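Local coordinates for kelch domain-containing protein (Colletotrichum graminicola M1.001, PDB 5C86) that oxidises alcohols as a fungal member of the galactose oxidase and glyoxal oxidase family (AA5), probably at a mononuclear copper site, at residues L159-L167 with N199-N209; D407-M415 with D441-P450. One frame throughout, in Å; residues are numbered along the deposited sequence. Where two conformers were deposited one is given.

Contact 1: residues L159-L167 with N199-N209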
# COMPACT_ATOMS: atom_id res chain seq x y z
N LEU A 159 -15.85 -7.51 -16.54
CA LEU A 159 -15.38 -8.83 -16.72
C LEU A 159 -16.47 -9.77 -16.17
O LEU A 159 -16.62 -9.98 -14.95
CB LEU A 159 -14.09 -9.04 -15.95
CG LEU A 159 -12.92 -8.23 -16.54
CD1 LEU A 159 -11.75 -8.14 -15.52
CD2 LEU A 159 -12.46 -8.80 -17.89
N ALA A 160 -17.30 -10.33 -17.08
CA ALA A 160 -18.36 -11.26 -16.66
C ALA A 160 -17.87 -12.39 -15.79
O ALA A 160 -18.60 -12.90 -14.88
CB ALA A 160 -19.08 -11.82 -17.90
N GLY A 161 -16.63 -12.84 -16.01
CA GLY A 161 -16.09 -13.93 -15.25
C GLY A 161 -15.48 -13.54 -13.92
O GLY A 161 -14.95 -14.43 -13.23
N CYS A 162 -15.60 -12.25 -13.58
CA CYS A 162 -15.10 -11.71 -12.26
C CYS A 162 -16.19 -11.05 -11.41
O CYS A 162 -16.16 -9.87 -11.17
CB CYS A 162 -13.98 -10.71 -12.50
SG CYS A 162 -12.58 -11.31 -13.45
N PRO A 163 -17.17 -11.85 -10.97
CA PRO A 163 -18.20 -11.43 -10.11
C PRO A 163 -17.66 -11.16 -8.73
O PRO A 163 -16.72 -11.84 -8.27
CB PRO A 163 -19.11 -12.68 -10.05
CG PRO A 163 -18.22 -13.82 -10.23
CD PRO A 163 -17.29 -13.29 -11.30
N VAL A 164 -18.27 -10.21 -8.04
CA VAL A 164 -17.90 -9.94 -6.68
C VAL A 164 -18.41 -10.97 -5.68
O VAL A 164 -17.86 -11.10 -4.58
CB VAL A 164 -18.27 -8.49 -6.28
CG1 VAL A 164 -19.76 -8.32 -6.08
CG2 VAL A 164 -17.52 -8.06 -5.04
N LYS A 165 -19.52 -11.68 -5.98
CA LYS A 165 -20.10 -12.57 -4.99
C LYS A 165 -19.16 -13.44 -4.22
O LYS A 165 -19.27 -13.48 -2.97
CB LYS A 165 -21.23 -13.44 -5.60
CG LYS A 165 -22.06 -14.23 -4.59
CD LYS A 165 -23.17 -15.01 -5.40
CE LYS A 165 -23.93 -15.99 -4.53
NZ LYS A 165 -24.58 -15.27 -3.41
N PRO A 166 -18.17 -14.15 -4.89
CA PRO A 166 -17.31 -15.09 -4.17
C PRO A 166 -16.53 -14.44 -2.99
O PRO A 166 -16.19 -15.13 -2.08
CB PRO A 166 -16.32 -15.62 -5.24
CG PRO A 166 -17.02 -15.38 -6.51
CD PRO A 166 -17.93 -14.21 -6.34
N LEU A 167 -16.22 -13.15 -3.11
CA LEU A 167 -15.39 -12.49 -2.01
C LEU A 167 -16.24 -11.81 -0.98
O LEU A 167 -15.69 -11.39 0.05
CB LEU A 167 -14.41 -11.50 -2.64
CG LEU A 167 -14.94 -10.22 -3.31
CD1 LEU A 167 -15.46 -9.16 -2.37
CD2 LEU A 167 -13.82 -9.63 -4.17
N ASN A 199 -10.06 -16.16 -3.30
CA ASN A 199 -10.47 -16.44 -4.70
C ASN A 199 -9.44 -15.92 -5.64
O ASN A 199 -8.95 -14.79 -5.50
CB ASN A 199 -11.76 -15.80 -4.99
CG ASN A 199 -12.92 -16.43 -4.21
OD1 ASN A 199 -13.44 -17.49 -4.62
ND2 ASN A 199 -13.26 -15.89 -3.08
N TRP A 200 -9.17 -16.71 -6.69
CA TRP A 200 -8.45 -16.21 -7.81
C TRP A 200 -9.34 -15.56 -8.83
O TRP A 200 -10.43 -16.07 -9.05
CB TRP A 200 -7.72 -17.37 -8.49
CG TRP A 200 -6.60 -17.93 -7.79
CD1 TRP A 200 -6.54 -19.09 -7.10
CD2 TRP A 200 -5.28 -17.33 -7.68
NE1 TRP A 200 -5.29 -19.29 -6.60
CE2 TRP A 200 -4.51 -18.21 -6.94
CE3 TRP A 200 -4.71 -16.14 -8.14
CZ2 TRP A 200 -3.18 -17.93 -6.59
CZ3 TRP A 200 -3.36 -15.90 -7.81
CH2 TRP A 200 -2.64 -16.80 -7.06
N TYR A 201 -8.89 -14.45 -9.42
CA TYR A 201 -9.51 -13.78 -10.53
C TYR A 201 -8.51 -13.70 -11.65
O TYR A 201 -7.28 -13.58 -11.43
CB TYR A 201 -9.96 -12.38 -10.20
CG TYR A 201 -11.12 -12.33 -9.23
CD1 TYR A 201 -12.41 -12.35 -9.72
CD2 TYR A 201 -10.96 -12.30 -7.85
CE1 TYR A 201 -13.51 -12.33 -8.85
CE2 TYR A 201 -12.03 -12.28 -6.99
CZ TYR A 201 -13.32 -12.31 -7.49
OH TYR A 201 -14.45 -12.26 -6.68
N ASP A 202 -9.01 -13.85 -12.89
CA ASP A 202 -8.23 -13.70 -14.09
C ASP A 202 -8.81 -12.52 -14.78
O ASP A 202 -10.03 -12.42 -14.95
CB ASP A 202 -8.36 -14.96 -14.95
CG ASP A 202 -7.51 -14.93 -16.24
OD1 ASP A 202 -6.93 -13.91 -16.62
OD2 ASP A 202 -7.49 -15.99 -16.89
N THR A 203 -7.96 -11.56 -15.10
CA THR A 203 -8.35 -10.32 -15.64
C THR A 203 -8.25 -10.29 -17.17
O THR A 203 -8.47 -9.21 -17.73
CB THR A 203 -7.55 -9.14 -15.06
OG1 THR A 203 -6.18 -9.28 -15.46
CG2 THR A 203 -7.70 -9.12 -13.49
N LYS A 204 -7.90 -11.39 -17.78
CA LYS A 204 -7.69 -11.39 -19.24
C LYS A 204 -9.05 -11.79 -19.89
O LYS A 204 -9.87 -12.50 -19.28
CB LYS A 204 -6.64 -12.41 -19.59
CG LYS A 204 -5.24 -12.13 -19.03
CD LYS A 204 -4.23 -13.10 -19.64
CE LYS A 204 -4.45 -14.58 -19.45
NZ LYS A 204 -4.75 -15.07 -18.09
N GLY A 205 -9.29 -11.33 -21.11
CA GLY A 205 -10.47 -11.84 -21.88
C GLY A 205 -11.76 -11.35 -21.24
O GLY A 205 -11.90 -10.14 -20.98
N THR A 206 -12.67 -12.29 -20.99
CA THR A 206 -13.92 -12.00 -20.35
C THR A 206 -13.83 -12.31 -18.83
O THR A 206 -14.81 -12.16 -18.07
CB THR A 206 -15.14 -12.76 -20.99
OG1 THR A 206 -14.98 -14.14 -20.83
CG2 THR A 206 -15.22 -12.49 -22.48
N GLY A 207 -12.66 -12.73 -18.37
CA GLY A 207 -12.44 -12.97 -16.96
C GLY A 207 -12.78 -14.35 -16.51
O GLY A 207 -13.46 -15.15 -17.19
N SER A 208 -12.33 -14.65 -15.31
CA SER A 208 -12.65 -15.90 -14.73
C SER A 208 -12.34 -15.79 -13.24
O SER A 208 -11.70 -14.79 -12.79
CB SER A 208 -11.85 -17.01 -15.42
OG SER A 208 -10.61 -17.21 -14.81
N ASN A 209 -12.85 -16.75 -12.48
CA ASN A 209 -12.61 -16.82 -11.04
C ASN A 209 -12.69 -18.19 -10.58
O ASN A 209 -13.39 -19.01 -11.20
CB ASN A 209 -13.60 -15.93 -10.26
CG ASN A 209 -15.03 -16.51 -10.21
OD1 ASN A 209 -15.42 -17.19 -9.26
ND2 ASN A 209 -15.79 -16.24 -11.23
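The phenol ring of Tyr201 is met at its edge, nearly in plane, by the carbonyl oxygen of Pro163, while Cys162 CB and Leu167 CD2 approach it obliquely. Tyr201 OH donates to Pro163 O at 2.8 Å, in the carbonyl plane, which fixes the direction of the hydroxyl. Cys162 CB lies 3.6 Å from Tyr201 CD1, and Cys162 SG adds a sulfur-aromatic contact at the ring edge. With CG anti to the carbonyl carbon (chi1 -69°), the Tyr201 ring extends toward the 159-167 loop. The amide of Asn209 is the second flat group: ND2 gives an almost straight bond to Gly161 O of 2.8 Å, lying in the amide plane of Asn209 but above the carbonyl plane of Gly161. The same ND2 packs on Pro163 CD, and Asn209 OD1 faces Pro166 CG. In the other amide, Asn199 ND2 is held mainly by Gln191 OE1 and adds a weak bond to Pro166 O.

Beyond the amides, the type I turn Leu159-Cys162 fits against the type II' turn Lys204-Gly207 through Gly161 N and Thr206 O, 2.8 Å apart. Leu159 CD2 rests 3.4 Å from Gly205 O. Gly161 and Gly207 bring their backbones together directly, and Gly161 CA makes a CA-H...O contact with Gly207 O.

These are blades of a Kelch beta-propeller: the loop leaving outermost strand 155-158 of one four-stranded sheet packs on the 197-202/208-214 hairpin of the next, while Leu159 and Leu167 also touch strand 131-134 and Tyr201 and Thr203 join them there.

Contact 2: residues D407-M415 with D441-P450; sequences DAGAYTFSM and DGKSFTVNVP
Tyr411 and Phe413 close on Phe445 to form an aromatic cluster, the tight part of this contact. The edge of Tyr411 points at the face of Phe445 in an offset edge-to-face pair, centroids 5.6 Å apart and planes at 79°. Its nearest atoms are Tyr411 CD2 and Phe445 CE1, at 3.5 Å, and Tyr411 CB sits over the Phe445 face. Phe413 reaches Phe445 differently, with its CZ 3.6 Å from Phe445 CB and the two planes inclined at 49°. At the edge of the Phe445 ring, near its plane, lies Gly409 O, 3.4 Å from CZ. In all three aromatics CG is turned anti to the carbonyl carbon, beside the backbone N (chi1 -66° in Phe445), which turns each ring toward the opposing segment. Tyr411 is anchored at its far end, where OH donates to Asp407 O at 2.6 Å.

The packing is looser toward Pro450. Phe413 CD1 and Val447 CG1 are 4.2 Å apart, and beyond them the Met415 thioether, bent at its last torsion, slides past the Pro450 ring, and its methyl comes nearest Val449 at CG1.

At the other end the contact opens to solvent, and backbone takes over from side chains. Gly409 N donates to Gly442 O at 2.9 Å, with exposed Ala408 resting on Asp441 O and on the Lys443 chain. Asp441 OD1 shapes this turn, accepting from the backbone N of both Lys443 and Ser444; Lys443 NZ is held by Met405 O.

Within the Early set domain, an immunoglobulin-like beta-sandwich, strand 412-422 pairs with 431-438 and 459-466, whereas 444-448 pairs with 431-438 and 400-405.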
# COMPACT_ATOMS: atom_id res chain seq x y z
N ASP A 407 30.84 3.37 -1.05
CA ASP A 407 31.82 2.73 -0.19
C ASP A 407 31.84 1.21 -0.47
O ASP A 407 30.82 0.56 -0.54
CB ASP A 407 31.45 2.92 1.30
CG ASP A 407 30.89 4.33 1.61
OD1 ASP A 407 31.78 5.23 1.57
OD2 ASP A 407 29.61 4.55 1.81
N ALA A 408 33.00 0.60 -0.53
CA ALA A 408 33.11 -0.87 -0.69
C ALA A 408 32.52 -1.58 0.45
O ALA A 408 32.62 -1.16 1.60
CB ALA A 408 34.57 -1.28 -0.86
N GLY A 409 31.87 -2.70 0.19
CA GLY A 409 31.37 -3.52 1.21
C GLY A 409 30.67 -4.77 0.66
O GLY A 409 30.66 -4.96 -0.53
N ALA A 410 30.07 -5.52 1.55
CA ALA A 410 29.23 -6.66 1.23
C ALA A 410 27.77 -6.13 1.37
O ALA A 410 27.34 -5.77 2.44
CB ALA A 410 29.48 -7.82 2.17
N TYR A 411 27.07 -6.06 0.28
CA TYR A 411 25.74 -5.51 0.28
C TYR A 411 24.67 -6.54 -0.11
O TYR A 411 24.96 -7.48 -0.91
CB TYR A 411 25.64 -4.40 -0.73
CG TYR A 411 26.42 -3.15 -0.36
CD1 TYR A 411 25.89 -2.22 0.56
CD2 TYR A 411 27.71 -2.95 -0.80
CE1 TYR A 411 26.64 -1.11 0.95
CE2 TYR A 411 28.41 -1.83 -0.40
CZ TYR A 411 27.83 -0.91 0.45
OH TYR A 411 28.56 0.24 0.76
N THR A 412 23.49 -6.34 0.43
CA THR A 412 22.26 -6.99 -0.12
C THR A 412 21.33 -5.93 -0.63
O THR A 412 21.54 -4.76 -0.42
CB THR A 412 21.53 -7.80 0.95
OG1 THR A 412 21.20 -6.96 2.08
CG2 THR A 412 22.39 -9.01 1.46
N PHE A 413 20.36 -6.33 -1.43
CA PHE A 413 19.56 -5.45 -2.17
C PHE A 413 18.08 -5.87 -2.17
O PHE A 413 17.70 -7.00 -2.01
CB PHE A 413 20.02 -5.31 -3.64
CG PHE A 413 21.42 -4.94 -3.79
CD1 PHE A 413 22.42 -5.88 -3.83
CD2 PHE A 413 21.76 -3.62 -3.83
CE1 PHE A 413 23.76 -5.47 -3.89
CE2 PHE A 413 23.11 -3.20 -3.88
CZ PHE A 413 24.08 -4.13 -3.91
N SER A 414 17.24 -4.86 -2.35
CA SER A 414 15.81 -5.11 -2.57
C SER A 414 15.18 -4.02 -3.37
O SER A 414 15.71 -2.91 -3.46
CB SER A 414 14.97 -5.32 -1.33
OG SER A 414 15.00 -4.18 -0.54
N MET A 415 14.08 -4.31 -4.04
CA MET A 415 13.29 -3.32 -4.78
C MET A 415 11.89 -3.32 -4.15
O MET A 415 11.30 -4.37 -4.01
CB MET A 415 13.28 -3.52 -6.29
CG MET A 415 12.80 -4.86 -6.78
SD MET A 415 13.17 -5.21 -8.53
CE MET A 415 11.80 -4.41 -9.39
N ASP A 441 35.28 -5.00 -6.81
CA ASP A 441 35.77 -4.00 -5.88
C ASP A 441 34.90 -3.77 -4.67
O ASP A 441 35.18 -2.88 -3.86
CB ASP A 441 35.94 -2.71 -6.66
CG ASP A 441 34.63 -2.23 -7.36
OD1 ASP A 441 33.53 -2.85 -7.22
OD2 ASP A 441 34.73 -1.17 -8.02
N GLY A 442 33.83 -4.54 -4.54
CA GLY A 442 32.87 -4.31 -3.49
C GLY A 442 32.09 -3.01 -3.63
O GLY A 442 31.40 -2.62 -2.66
N LYS A 443 32.08 -2.42 -4.79
CA LYS A 443 31.33 -1.16 -5.05
C LYS A 443 30.23 -1.35 -6.09
O LYS A 443 29.05 -0.96 -5.89
CB LYS A 443 32.25 -0.06 -5.47
CG LYS A 443 33.17 0.46 -4.35
CD LYS A 443 34.08 1.65 -4.78
CE LYS A 443 33.55 2.72 -5.82
NZ LYS A 443 32.37 3.74 -5.85
N SER A 444 30.54 -2.03 -7.15
CA SER A 444 29.57 -2.19 -8.21
C SER A 444 28.98 -3.62 -8.04
O SER A 444 29.71 -4.59 -7.80
CB SER A 444 30.23 -2.10 -9.58
OG SER A 444 30.50 -0.71 -9.81
N PHE A 445 27.64 -3.70 -8.07
CA PHE A 445 26.90 -4.92 -7.92
C PHE A 445 25.87 -4.98 -9.00
O PHE A 445 25.15 -4.00 -9.22
CB PHE A 445 26.23 -5.04 -6.60
CG PHE A 445 27.18 -5.15 -5.48
CD1 PHE A 445 27.79 -4.01 -5.00
CD2 PHE A 445 27.46 -6.39 -4.91
CE1 PHE A 445 28.72 -4.12 -3.98
CE2 PHE A 445 28.38 -6.49 -3.88
CZ PHE A 445 29.02 -5.33 -3.48
N THR A 446 25.70 -6.13 -9.63
CA THR A 446 24.70 -6.19 -10.66
C THR A 446 23.60 -7.15 -10.21
O THR A 446 23.87 -8.23 -9.73
CB THR A 446 25.29 -6.65 -12.02
OG1 THR A 446 26.30 -5.67 -12.42
CG2 THR A 446 24.21 -6.80 -13.08
N VAL A 447 22.38 -6.71 -10.37
CA VAL A 447 21.16 -7.47 -10.07
C VAL A 447 20.39 -7.66 -11.35
O VAL A 447 20.61 -6.96 -12.35
CB VAL A 447 20.25 -6.71 -9.04
CG1 VAL A 447 20.95 -6.57 -7.73
CG2 VAL A 447 19.72 -5.36 -9.57
N ASN A 448 19.42 -8.57 -11.32
CA ASN A 448 18.48 -8.60 -12.43
C ASN A 448 17.07 -8.46 -11.86
O ASN A 448 16.68 -9.12 -10.88
CB ASN A 448 18.51 -9.95 -13.16
CG ASN A 448 19.75 -10.23 -13.94
OD1 ASN A 448 20.65 -9.38 -14.15
ND2 ASN A 448 19.77 -11.44 -14.47
N VAL A 449 16.26 -7.72 -12.58
CA VAL A 449 14.83 -7.64 -12.26
C VAL A 449 14.19 -9.01 -12.53
O VAL A 449 14.55 -9.58 -13.54
CB VAL A 449 14.16 -6.59 -13.10
CG1 VAL A 449 12.67 -6.59 -12.89
CG2 VAL A 449 14.73 -5.23 -12.74
N PRO A 450 13.27 -9.50 -11.69
CA PRO A 450 12.61 -10.73 -11.98
C PRO A 450 12.03 -10.77 -13.42
O PRO A 450 11.56 -9.80 -13.95
CB PRO A 450 11.46 -10.75 -10.98
CG PRO A 450 12.05 -10.01 -9.78
CD PRO A 450 12.88 -8.96 -10.37

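How the contacts relate
From the N terminus, contact 1 comes first: it closes a loop of 31 intervening residues, carrying the chain from the end of one propeller blade through strands 181-183 and 188-191 into the outer hairpin of the next. Contact 2 opens much later, after the remaining blades, and closes a 25-residue excursion that includes most of strand 412-422 and all of 431-438. The two are in series, neither nested nor crossed. The centres of contact 1 and contact 2 lie about 40 Å apart, and the two do not touch. Contact 1 thus ties blade to blade inside the Kelch propeller, and contact 2 ties strands together within the C-terminal Early set domain.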